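Local coordinates for reticulocyte-binding protein 2a (PDB 4Z8N) that probably binds a receptor on the surface of red blood cells through this mainly helical erythrocyte-binding domain, as part of host-cell invasion by Plasmodium vivax, at residues Y25-Y30 with D124-F129; T222-H227 with Y260-F265; F82-P87 with I204-E209. One frame throughout, in Å; residues are numbered along the deposited sequence.

In the fold
All three contacts bring together helices, or the residues at their ends, in the elongated erythrocyte-binding domain, and none has a hydrogen bond across it. Interactions 1 and 3 are buried and lie on opposite sides of the chain's centre, their centres about 37 Å apart; each turns on an aromatic face, met by a methionine methyl in interaction 1 and by a leucine in interaction 3. Interaction 2 is partly buried and closer to the middle; there an isoleucine, a threonine methyl and two backbone carbonyls meet carbon atoms of the partner. It touches interaction 1, where Val-26 and Asn-29 pack on Phe-265 and Lys-264, and shares helix 199-237 with interaction 3, the only contact to include a carboxylate.

Interaction 1 (Y25-Y30 with D124-F129)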
loop_
_atom_site.group_PDB
_atom_site.type_symbol
_atom_site.label_atom_id
_atom_site.label_comp_id
_atom_site.label_asym_id
_atom_site.label_seq_id
_atom_site.Cartn_x
_atom_site.Cartn_y
_atom_site.Cartn_z
ATOM N N TYR A 25 8.157 3.188 2.709
ATOM C CA TYR A 25 8.843 1.979 2.244
ATOM C C TYR A 25 8.733 0.871 3.279
ATOM O O TYR A 25 8.785 1.133 4.480
ATOM C CB TYR A 25 10.318 2.259 1.946
ATOM C CG TYR A 25 10.569 3.044 0.679
ATOM C CD1 TYR A 25 10.338 4.413 0.628
ATOM C CD2 TYR A 25 11.061 2.418 -0.460
ATOM C CE1 TYR A 25 10.572 5.134 -0.527
ATOM C CE2 TYR A 25 11.301 3.131 -1.621
ATOM C CZ TYR A 25 11.055 4.489 -1.647
ATOM O OH TYR A 25 11.292 5.204 -2.798
ATOM N N VAL A 26 8.599 -0.367 2.817
ATOM C CA VAL A 26 8.391 -1.489 3.727
ATOM C C VAL A 26 9.641 -1.768 4.570
ATOM O O VAL A 26 9.532 -2.241 5.700
ATOM C CB VAL A 26 7.969 -2.769 2.961
ATOM C CG1 VAL A 26 9.090 -3.262 2.054
ATOM C CG2 VAL A 26 7.531 -3.859 3.931
ATOM N N GLN A 27 10.818 -1.455 4.031
ATOM C CA GLN A 27 12.072 -1.622 4.767
ATOM C C GLN A 27 12.069 -0.804 6.058
ATOM O O GLN A 27 12.604 -1.236 7.079
ATOM C CB GLN A 27 13.272 -1.215 3.903
ATOM C CG GLN A 27 13.516 -2.095 2.676
ATOM C CD GLN A 27 12.908 -1.519 1.407
ATOM O OE1 GLN A 27 11.743 -1.120 1.385
ATOM N NE2 GLN A 27 13.700 -1.474 0.341
ATOM N N MET A 28 11.464 0.379 6.001
ATOM C CA MET A 28 11.409 1.272 7.153
ATOM C C MET A 28 10.541 0.661 8.239
ATOM O O MET A 28 10.822 0.796 9.428
ATOM C CB MET A 28 10.877 2.650 6.749
ATOM C CG MET A 28 11.659 3.302 5.613
ATOM S SD MET A 28 13.382 3.641 6.032
ATOM C CE MET A 28 13.211 5.109 7.035
ATOM N N ASN A 29 9.479 -0.013 7.812
ATOM C CA ASN A 29 8.622 -0.748 8.724
ATOM C C ASN A 29 9.402 -1.888 9.369
ATOM O O ASN A 29 9.277 -2.151 10.564
ATOM C CB ASN A 29 7.400 -1.290 7.984
ATOM C CG ASN A 29 6.226 -1.540 8.906
ATOM O OD1 ASN A 29 6.300 -2.366 9.813
ATOM N ND2 ASN A 29 5.129 -0.833 8.668
ATOM N N TYR A 30 10.216 -2.553 8.558
ATOM C CA TYR A 30 11.046 -3.657 9.019
ATOM C C TYR A 30 12.063 -3.203 10.070
ATOM O O TYR A 30 12.258 -3.872 11.086
ATOM C CB TYR A 30 11.758 -4.305 7.827
ATOM C CG TYR A 30 12.831 -5.302 8.203
ATOM C CD1 TYR A 30 12.501 -6.592 8.596
ATOM C CD2 TYR A 30 14.176 -4.956 8.152
ATOM C CE1 TYR A 30 13.475 -7.505 8.938
ATOM C CE2 TYR A 30 15.161 -5.866 8.493
ATOM C CZ TYR A 30 14.803 -7.137 8.885
ATOM O OH TYR A 30 15.772 -8.048 9.224
ATOM N N ASP A 124 18.989 1.894 -1.843
ATOM C CA ASP A 124 20.399 1.596 -1.618
ATOM C C ASP A 124 20.805 1.849 -0.170
ATOM O O ASP A 124 21.514 1.048 0.431
ATOM C CB ASP A 124 21.281 2.421 -2.559
ATOM C CG ASP A 124 21.197 1.952 -4.000
ATOM O OD1 ASP A 124 20.424 1.009 -4.277
ATOM O OD2 ASP A 124 21.903 2.528 -4.857
ATOM N N ARG A 125 20.345 2.965 0.385
ATOM C CA ARG A 125 20.672 3.319 1.762
ATOM C C ARG A 125 20.021 2.369 2.756
ATOM O O ARG A 125 20.616 2.028 3.777
ATOM C CB ARG A 125 20.249 4.753 2.063
ATOM C CG ARG A 125 20.983 5.795 1.250
ATOM C CD ARG A 125 20.446 7.167 1.572
ATOM N NE ARG A 125 20.709 7.527 2.961
ATOM C CZ ARG A 125 20.204 8.600 3.560
ATOM N NH1 ARG A 125 19.391 9.402 2.895
ATOM N NH2 ARG A 125 20.497 8.860 4.826
ATOM N N MET A 126 18.794 1.951 2.457
ATOM C CA MET A 126 18.103 0.974 3.291
ATOM C C MET A 126 18.841 -0.357 3.243
ATOM O O MET A 126 18.960 -1.052 4.251
ATOM C CB MET A 126 16.652 0.799 2.836
ATOM C CG MET A 126 15.830 2.073 2.904
ATOM S SD MET A 126 14.234 1.936 2.069
ATOM C CE MET A 126 13.788 3.665 1.946
ATOM N N SER A 127 19.342 -0.700 2.061
ATOM C CA SER A 127 20.095 -1.931 1.876
ATOM C C SER A 127 21.399 -1.885 2.669
ATOM O O SER A 127 21.805 -2.879 3.273
ATOM C CB SER A 127 20.380 -2.163 0.391
ATOM O OG SER A 127 21.099 -3.366 0.194
ATOM N N LYS A 128 22.040 -0.720 2.670
ATOM C CA LYS A 128 23.291 -0.525 3.396
ATOM C C LYS A 128 23.094 -0.667 4.903
ATOM O O LYS A 128 23.914 -1.280 5.585
ATOM C CB LYS A 128 23.888 0.845 3.072
ATOM C CG LYS A 128 24.733 0.870 1.807
ATOM C CD LYS A 128 24.914 2.288 1.293
ATOM C CE LYS A 128 24.775 2.346 -0.220
ATOM N NZ LYS A 128 24.079 3.586 -0.670
ATOM N N PHE A 129 22.008 -0.101 5.419
ATOM C CA PHE A 129 21.705 -0.216 6.842
ATOM C C PHE A 129 21.320 -1.644 7.211
ATOM O O PHE A 129 21.644 -2.118 8.301
ATOM C CB PHE A 129 20.584 0.743 7.246
ATOM C CG PHE A 129 20.226 0.672 8.706
ATOM C CD1 PHE A 129 21.025 1.289 9.658
ATOM C CD2 PHE A 129 19.094 -0.010 9.126
ATOM C CE1 PHE A 129 20.702 1.226 11.003
ATOM C CE2 PHE A 129 18.766 -0.077 10.472
ATOM C CZ PHE A 129 19.570 0.543 11.410
#
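Met-126 reaches from helix 119-136 to the residues that lead into helix 26-37, and its CE methyl settles over one face of the Tyr-25 ring. The methyl lies 3.8 Å from the ring centroid and 24° off the normal, a CH-pi contact displaced toward the CG rim; Met-126 CE to Tyr-25 CG is 3.5 Å. The sulfur follows obliquely, with Met-126 SD 4.7 Å from the same centroid, which makes this a Met-aromatic contact as well. The methionine chain is extended beyond CG, and this carries the methyl across the gap between the segments, at about a right angle to the tyrosine side chain.

Gln-27 flanks the sulfur. The bend of its chain at chi2 (96°) turns the amide face-on to Met-126 SD, with Gln-27 CD 3.8 Å away, while Gln-27 CB lies equally near. Met-28 adds a second thioether, its SD 4.1 Å from Met-126 CE. A long, flexible and polarisable methionine suits this place, since it can meet a ring, an amide and another sulfur together. The contact joins helix 26-37 to helix 119-136, one of the helices in the Rh5 coiled-coil family region.

Farther out, Met-119 and Tyr-122 of helix 119-136 also touch Tyr-25, and Thr-123 touches Gln-27. Met-60 of helix 42-69 packs on Met-28. The side chain of Tyr-25 is about 8 Å from that of Glu-120, a calcium-binding residue of this protein, although no calcium is bound to this chain here.

Interaction 2 (T222-H227 with Y260-F265); sequences TGKIIH and YATYKF
Apolar contacts between Ile-225 and Tyr-263, and between Lys-224 and Thr-262, join two successive long helices, 199-237 and 246-297, which run in roughly opposite directions. The segment axes approach to 7.6 Å with their N-to-C directions 144° apart, and the CA atoms of Ile-225 and Tyr-263 are 4.5 Å apart, a close approach for two helices.

Among the side chains, Ile-225 CG2 lies 3.6 Å from Tyr-263 CE1. This gamma branch stands opposite the backbone N, whereas CG1 lies beside that N and comes near the carbonyl oxygen of Tyr-263. Branching at CB thus lets isoleucine meet both ring and backbone, and the tyrosine's long flat ring reaches alongside it. Thr-262 turns its methyl to the other helix, with Thr-262 CG2 3.9 Å from Lys-224 CB. Only the first part of the lysine chain takes part: it bends at chi2 (-64°), and its end leads away to a hydrogen bond from NZ to the carbonyl of Gly-15.

Backbone carbonyls supply the second kind of contact. Ile-225 O lies in the plane of the Tyr-263 ring, at its edge, 3.5 Å from Tyr-263 CD1. Lys-224 O is 3.8 Å from Thr-262 CG2.

Thr-262 OG1 bonds to the carbonyl of Asn-258; a threonine suits the interface by spending its hydroxyl on its own helix while offering a methyl to the neighbour. With no hydrogen bond or ion pair between the segments, their pairing rests on van der Waals packing, chiefly of Ile-225 with Tyr-263 and of the Thr-262 methyl, the carbonyl oxygens set against carbon.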
loop_
_atom_site.group_PDB
_atom_site.type_symbol
_atom_site.label_atom_id
_atom_site.label_comp_id
_atom_site.label_asym_id
_atom_site.label_seq_id
_atom_site.Cartn_x
_atom_site.Cartn_y
_atom_site.Cartn_z
ATOM N N THR A 222 -3.273 -6.954 -0.907
ATOM C CA THR A 222 -3.860 -8.217 -0.470
ATOM C C THR A 222 -2.878 -9.378 -0.635
ATOM O O THR A 222 -2.788 -10.257 0.225
ATOM C CB THR A 222 -5.156 -8.524 -1.251
ATOM O OG1 THR A 222 -6.227 -7.733 -0.724
ATOM C CG2 THR A 222 -5.524 -9.989 -1.139
ATOM N N GLY A 223 -2.144 -9.375 -1.743
ATOM C CA GLY A 223 -1.122 -10.378 -1.979
ATOM C C GLY A 223 -0.044 -10.365 -0.909
ATOM O O GLY A 223 0.419 -11.420 -0.475
ATOM N N LYS A 224 0.353 -9.169 -0.481
ATOM C CA LYS A 224 1.376 -9.019 0.550
ATOM C C LYS A 224 0.867 -9.494 1.906
ATOM O O LYS A 224 1.593 -10.147 2.657
ATOM C CB LYS A 224 1.835 -7.563 0.654
ATOM C CG LYS A 224 2.380 -6.980 -0.639
ATOM C CD LYS A 224 3.644 -7.693 -1.083
ATOM C CE LYS A 224 4.275 -6.983 -2.268
ATOM N NZ LYS A 224 5.543 -7.629 -2.696
ATOM N N ILE A 225 -0.379 -9.150 2.217
ATOM C CA ILE A 225 -1.004 -9.559 3.468
ATOM C C ILE A 225 -1.059 -11.079 3.586
ATOM O O ILE A 225 -0.664 -11.647 4.604
ATOM C CB ILE A 225 -2.424 -8.987 3.590
ATOM C CG1 ILE A 225 -2.372 -7.461 3.665
ATOM C CG2 ILE A 225 -3.131 -9.559 4.810
ATOM C CD1 ILE A 225 -3.725 -6.803 3.546
ATOM N N ILE A 226 -1.541 -11.728 2.531
ATOM C CA ILE A 226 -1.639 -13.184 2.497
ATOM C C ILE A 226 -0.257 -13.834 2.572
ATOM O O ILE A 226 -0.059 -14.811 3.294
ATOM C CB ILE A 226 -2.373 -13.659 1.225
ATOM C CG1 ILE A 226 -3.850 -13.266 1.296
ATOM C CG2 ILE A 226 -2.239 -15.161 1.050
ATOM C CD1 ILE A 226 -4.645 -13.647 0.066
ATOM N N HIS A 227 0.695 -13.274 1.832
ATOM C CA HIS A 227 2.067 -13.771 1.838
ATOM C C HIS A 227 2.690 -13.673 3.228
ATOM O O HIS A 227 3.320 -14.619 3.708
ATOM C CB HIS A 227 2.917 -12.997 0.829
ATOM C CG HIS A 227 4.352 -13.423 0.795
ATOM N ND1 HIS A 227 5.350 -12.732 1.448
ATOM C CD2 HIS A 227 4.958 -14.466 0.179
ATOM C CE1 HIS A 227 6.508 -13.333 1.240
ATOM N NE2 HIS A 227 6.298 -14.387 0.473
ATOM N N TYR A 260 6.314 -10.173 9.043
ATOM C CA TYR A 260 5.318 -9.367 9.739
ATOM C C TYR A 260 5.298 -7.932 9.218
ATOM O O TYR A 260 4.233 -7.329 9.090
ATOM C CB TYR A 260 5.559 -9.366 11.249
ATOM C CG TYR A 260 4.603 -8.452 11.985
ATOM C CD1 TYR A 260 3.249 -8.757 12.070
ATOM C CD2 TYR A 260 5.049 -7.275 12.575
ATOM C CE1 TYR A 260 2.367 -7.920 12.729
ATOM C CE2 TYR A 260 4.175 -6.433 13.242
ATOM C CZ TYR A 260 2.835 -6.761 13.313
ATOM O OH TYR A 260 1.961 -5.928 13.970
ATOM N N ALA A 261 6.475 -7.390 8.918
ATOM C CA ALA A 261 6.570 -6.032 8.386
ATOM C C ALA A 261 5.839 -5.923 7.051
ATOM O O ALA A 261 5.178 -4.923 6.778
ATOM C CB ALA A 261 8.023 -5.618 8.229
ATOM N N THR A 262 5.962 -6.965 6.234
ATOM C CA THR A 262 5.266 -7.040 4.953
ATOM C C THR A 262 3.755 -7.076 5.160
ATOM O O THR A 262 3.003 -6.377 4.478
ATOM C CB THR A 262 5.706 -8.279 4.153
ATOM O OG1 THR A 262 7.100 -8.170 3.840
ATOM C CG2 THR A 262 4.911 -8.405 2.858
ATOM N N TYR A 263 3.322 -7.901 6.107
ATOM C CA TYR A 263 1.916 -8.004 6.469
ATOM C C TYR A 263 1.376 -6.667 6.974
ATOM O O TYR A 263 0.334 -6.194 6.520
ATOM C CB TYR A 263 1.729 -9.093 7.531
ATOM C CG TYR A 263 0.367 -9.114 8.187
ATOM C CD1 TYR A 263 -0.700 -9.778 7.595
ATOM C CD2 TYR A 263 0.151 -8.483 9.406
ATOM C CE1 TYR A 263 -1.946 -9.802 8.196
ATOM C CE2 TYR A 263 -1.088 -8.503 10.012
ATOM C CZ TYR A 263 -2.132 -9.163 9.403
ATOM O OH TYR A 263 -3.365 -9.184 10.006
ATOM N N LYS A 264 2.097 -6.061 7.910
ATOM C CA LYS A 264 1.656 -4.824 8.545
ATOM C C LYS A 264 1.632 -3.645 7.571
ATOM O O LYS A 264 0.709 -2.834 7.591
ATOM C CB LYS A 264 2.559 -4.501 9.738
ATOM C CG LYS A 264 2.195 -3.221 10.476
ATOM C CD LYS A 264 3.175 -2.954 11.606
ATOM C CE LYS A 264 2.878 -1.645 12.314
ATOM N NZ LYS A 264 3.867 -1.382 13.398
ATOM N N PHE A 265 2.655 -3.559 6.727
ATOM C CA PHE A 265 2.780 -2.477 5.758
ATOM C C PHE A 265 1.566 -2.419 4.827
ATOM O O PHE A 265 1.066 -1.338 4.515
ATOM C CB PHE A 265 4.071 -2.655 4.948
ATOM C CG PHE A 265 4.384 -1.513 4.024
ATOM C CD1 PHE A 265 4.792 -0.288 4.526
ATOM C CD2 PHE A 265 4.305 -1.676 2.649
ATOM C CE1 PHE A 265 5.096 0.759 3.678
ATOM C CE2 PHE A 265 4.609 -0.629 1.795
ATOM C CZ PHE A 265 5.004 0.588 2.309
#

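Interaction 3 (F82-P87 with I204-E209)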
loop_
_atom_site.group_PDB
_atom_site.type_symbol
_atom_site.label_atom_id
_atom_site.label_comp_id
_atom_site.label_asym_id
_atom_site.label_seq_id
_atom_site.Cartn_x
_atom_site.Cartn_y
_atom_site.Cartn_z
ATOM N N PHE A 82 -11.861 15.916 -8.881
ATOM C CA PHE A 82 -13.120 16.487 -8.402
ATOM C C PHE A 82 -13.980 16.975 -9.571
ATOM O O PHE A 82 -15.196 16.768 -9.585
ATOM C CB PHE A 82 -12.843 17.631 -7.418
ATOM C CG PHE A 82 -14.083 18.234 -6.811
ATOM C CD1 PHE A 82 -15.087 17.427 -6.301
ATOM C CD2 PHE A 82 -14.233 19.611 -6.729
ATOM C CE1 PHE A 82 -16.225 17.979 -5.737
ATOM C CE2 PHE A 82 -15.369 20.172 -6.164
ATOM C CZ PHE A 82 -16.366 19.355 -5.667
ATOM N N VAL A 83 -13.344 17.611 -10.553
ATOM C CA VAL A 83 -14.047 18.065 -11.751
ATOM C C VAL A 83 -14.578 16.882 -12.559
ATOM O O VAL A 83 -15.709 16.905 -13.050
ATOM C CB VAL A 83 -13.139 18.924 -12.661
ATOM C CG1 VAL A 83 -13.907 19.387 -13.892
ATOM C CG2 VAL A 83 -12.591 20.120 -11.899
ATOM N N LEU A 84 -13.758 15.844 -12.683
ATOM C CA LEU A 84 -14.108 14.676 -13.484
ATOM C C LEU A 84 -15.182 13.810 -12.826
ATOM O O LEU A 84 -15.880 13.056 -13.507
ATOM C CB LEU A 84 -12.860 13.832 -13.755
ATOM C CG LEU A 84 -11.763 14.488 -14.594
ATOM C CD1 LEU A 84 -10.513 13.624 -14.597
ATOM C CD2 LEU A 84 -12.246 14.735 -16.018
ATOM N N GLU A 85 -15.311 13.917 -11.507
ATOM C CA GLU A 85 -16.294 13.124 -10.770
ATOM C C GLU A 85 -17.629 13.843 -10.663
ATOM O O GLU A 85 -18.679 13.211 -10.529
ATOM C CB GLU A 85 -15.777 12.787 -9.371
ATOM C CG GLU A 85 -14.687 11.732 -9.351
ATOM C CD GLU A 85 -14.266 11.361 -7.942
ATOM O OE1 GLU A 85 -14.636 12.090 -6.998
ATOM O OE2 GLU A 85 -13.576 10.334 -7.781
ATOM N N TYR A 86 -17.582 15.169 -10.718
ATOM C CA TYR A 86 -18.791 15.975 -10.633
ATOM C C TYR A 86 -18.864 16.998 -11.764
ATOM O O TYR A 86 -18.846 18.201 -11.511
ATOM C CB TYR A 86 -18.860 16.680 -9.275
ATOM C CG TYR A 86 -18.889 15.726 -8.099
ATOM C CD1 TYR A 86 -17.712 15.262 -7.525
ATOM C CD2 TYR A 86 -20.094 15.284 -7.569
ATOM C CE1 TYR A 86 -17.735 14.387 -6.453
ATOM C CE2 TYR A 86 -20.127 14.411 -6.497
ATOM C CZ TYR A 86 -18.946 13.965 -5.943
ATOM O OH TYR A 86 -18.978 13.097 -4.876
ATOM N N PRO A 87 -18.955 16.520 -13.019
ATOM C CA PRO A 87 -18.933 17.440 -14.162
ATOM C C PRO A 87 -20.197 18.287 -14.279
ATOM O O PRO A 87 -20.117 19.443 -14.697
ATOM C CB PRO A 87 -18.801 16.499 -15.365
ATOM C CG PRO A 87 -19.419 15.222 -14.910
ATOM C CD PRO A 87 -19.099 15.114 -13.444
ATOM N N ILE A 204 -19.052 8.311 -15.564
ATOM C CA ILE A 204 -19.300 6.919 -15.192
ATOM C C ILE A 204 -18.114 6.049 -15.592
ATOM O O ILE A 204 -17.551 5.284 -14.800
ATOM C CB ILE A 204 -20.583 6.407 -15.879
ATOM C CG1 ILE A 204 -21.811 7.053 -15.252
ATOM C CG2 ILE A 204 -20.702 4.908 -15.807
ATOM C CD1 ILE A 204 -23.104 6.637 -15.902
ATOM N N ASN A 205 -17.789 6.174 -16.867
ATOM C CA ASN A 205 -16.565 5.721 -17.497
ATOM C C ASN A 205 -15.267 6.024 -16.757
ATOM O O ASN A 205 -14.452 5.131 -16.597
ATOM C CB ASN A 205 -16.590 6.363 -18.864
ATOM C CG ASN A 205 -17.253 5.492 -19.893
ATOM O OD1 ASN A 205 -16.545 4.741 -20.543
ATOM N ND2 ASN A 205 -18.608 5.321 -19.785
ATOM N N PHE A 206 -15.081 7.255 -16.282
ATOM C CA PHE A 206 -13.906 7.591 -15.467
ATOM C C PHE A 206 -13.921 6.963 -14.062
ATOM O O PHE A 206 -12.905 6.445 -13.578
ATOM C CB PHE A 206 -13.791 9.105 -15.341
ATOM C CG PHE A 206 -12.772 9.559 -14.341
ATOM C CD1 PHE A 206 -11.421 9.494 -14.635
ATOM C CD2 PHE A 206 -13.166 10.072 -13.116
ATOM C CE1 PHE A 206 -10.485 9.921 -13.728
ATOM C CE2 PHE A 206 -12.233 10.501 -12.204
ATOM C CZ PHE A 206 -10.890 10.426 -12.508
ATOM N N LEU A 207 -15.076 7.043 -13.407
ATOM C CA LEU A 207 -15.253 6.522 -12.053
ATOM C C LEU A 207 -15.133 4.994 -11.986
ATOM O O LEU A 207 -14.455 4.470 -11.108
ATOM C CB LEU A 207 -16.604 6.965 -11.495
ATOM C CG LEU A 207 -16.836 6.701 -10.011
ATOM C CD1 LEU A 207 -15.640 7.144 -9.188
ATOM C CD2 LEU A 207 -18.073 7.429 -9.566
ATOM N N GLN A 208 -15.647 4.302 -13.000
ATOM C CA GLN A 208 -15.461 2.867 -13.163
ATOM C C GLN A 208 -13.998 2.526 -13.321
ATOM O O GLN A 208 -13.536 1.569 -12.775
ATOM C CB GLN A 208 -16.227 2.288 -14.354
ATOM C CG GLN A 208 -17.704 2.087 -14.146
ATOM C CD GLN A 208 -18.475 1.740 -15.402
ATOM O OE1 GLN A 208 -19.628 1.447 -15.340
ATOM N NE2 GLN A 208 -17.837 1.787 -16.525
ATOM N N GLU A 209 -13.277 3.313 -14.096
ATOM C CA GLU A 209 -11.863 2.992 -14.310
ATOM C C GLU A 209 -11.010 3.194 -13.057
ATOM O O GLU A 209 -10.139 2.375 -12.759
ATOM C CB GLU A 209 -11.278 3.821 -15.455
ATOM C CG GLU A 209 -9.885 3.367 -15.921
ATOM C CD GLU A 209 -9.546 3.878 -17.313
ATOM O OE1 GLU A 209 -10.454 4.441 -17.959
ATOM O OE2 GLU A 209 -8.385 3.727 -17.758
#
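At the C-terminal end of helix 71-85, within the Rh5 coiled-coil family region, the last helical turn packs against helix 199-237. Phe-206 is the centre of the contact: its ring projects between the helices and receives Leu-84 on one face and Glu-85 at the edge. Leu-84 CB stands 4.0 Å from the ring centroid, 22° off the normal, in a CH-pi contact offset toward the rim, where Leu-84 CB is 3.7 Å from Phe-206 CE2. Leu-84 CD1 lies over the same face but nearer another part of the rim, 3.8 Å from Phe-206 CE1, and the leucine lies across the ring at about a right angle. Phe-206 has its CG opposite the backbone N (chi1 170°), an orientation that extends the ring toward helix 71-85. A broad flat phenylalanine and a branched leucine suit each other here, the one offering a face and the other several carbons to lay upon it.

Glu-85 presents its aliphatic part first: its CG lies in the ring plane, 4.0 Å from Phe-206 CE2. Beyond CG the chain is extended and takes the carboxylate past the ring, whose plane is turned 59° from that of the carboxylate. Glu-85 OE2 then comes 4.1 Å from Leu-207 CD1. This oxygen also makes a salt bridge to Lys-280 NZ of helix 246-297, which would be expected to stabilise its negative charge and perhaps offset the nearby carboxylate of Glu-210.

Helix 94-115 closes in on the same group: Tyr-104 meets Phe-206 edge-to-face and touches Leu-84, while the hydroxyl of Tyr-97 hydrogen-bonds to the carbonyl of Leu-84. With Leu-283 of helix 246-297 packed on Glu-85, three other helices converge on the end of helix 71-85.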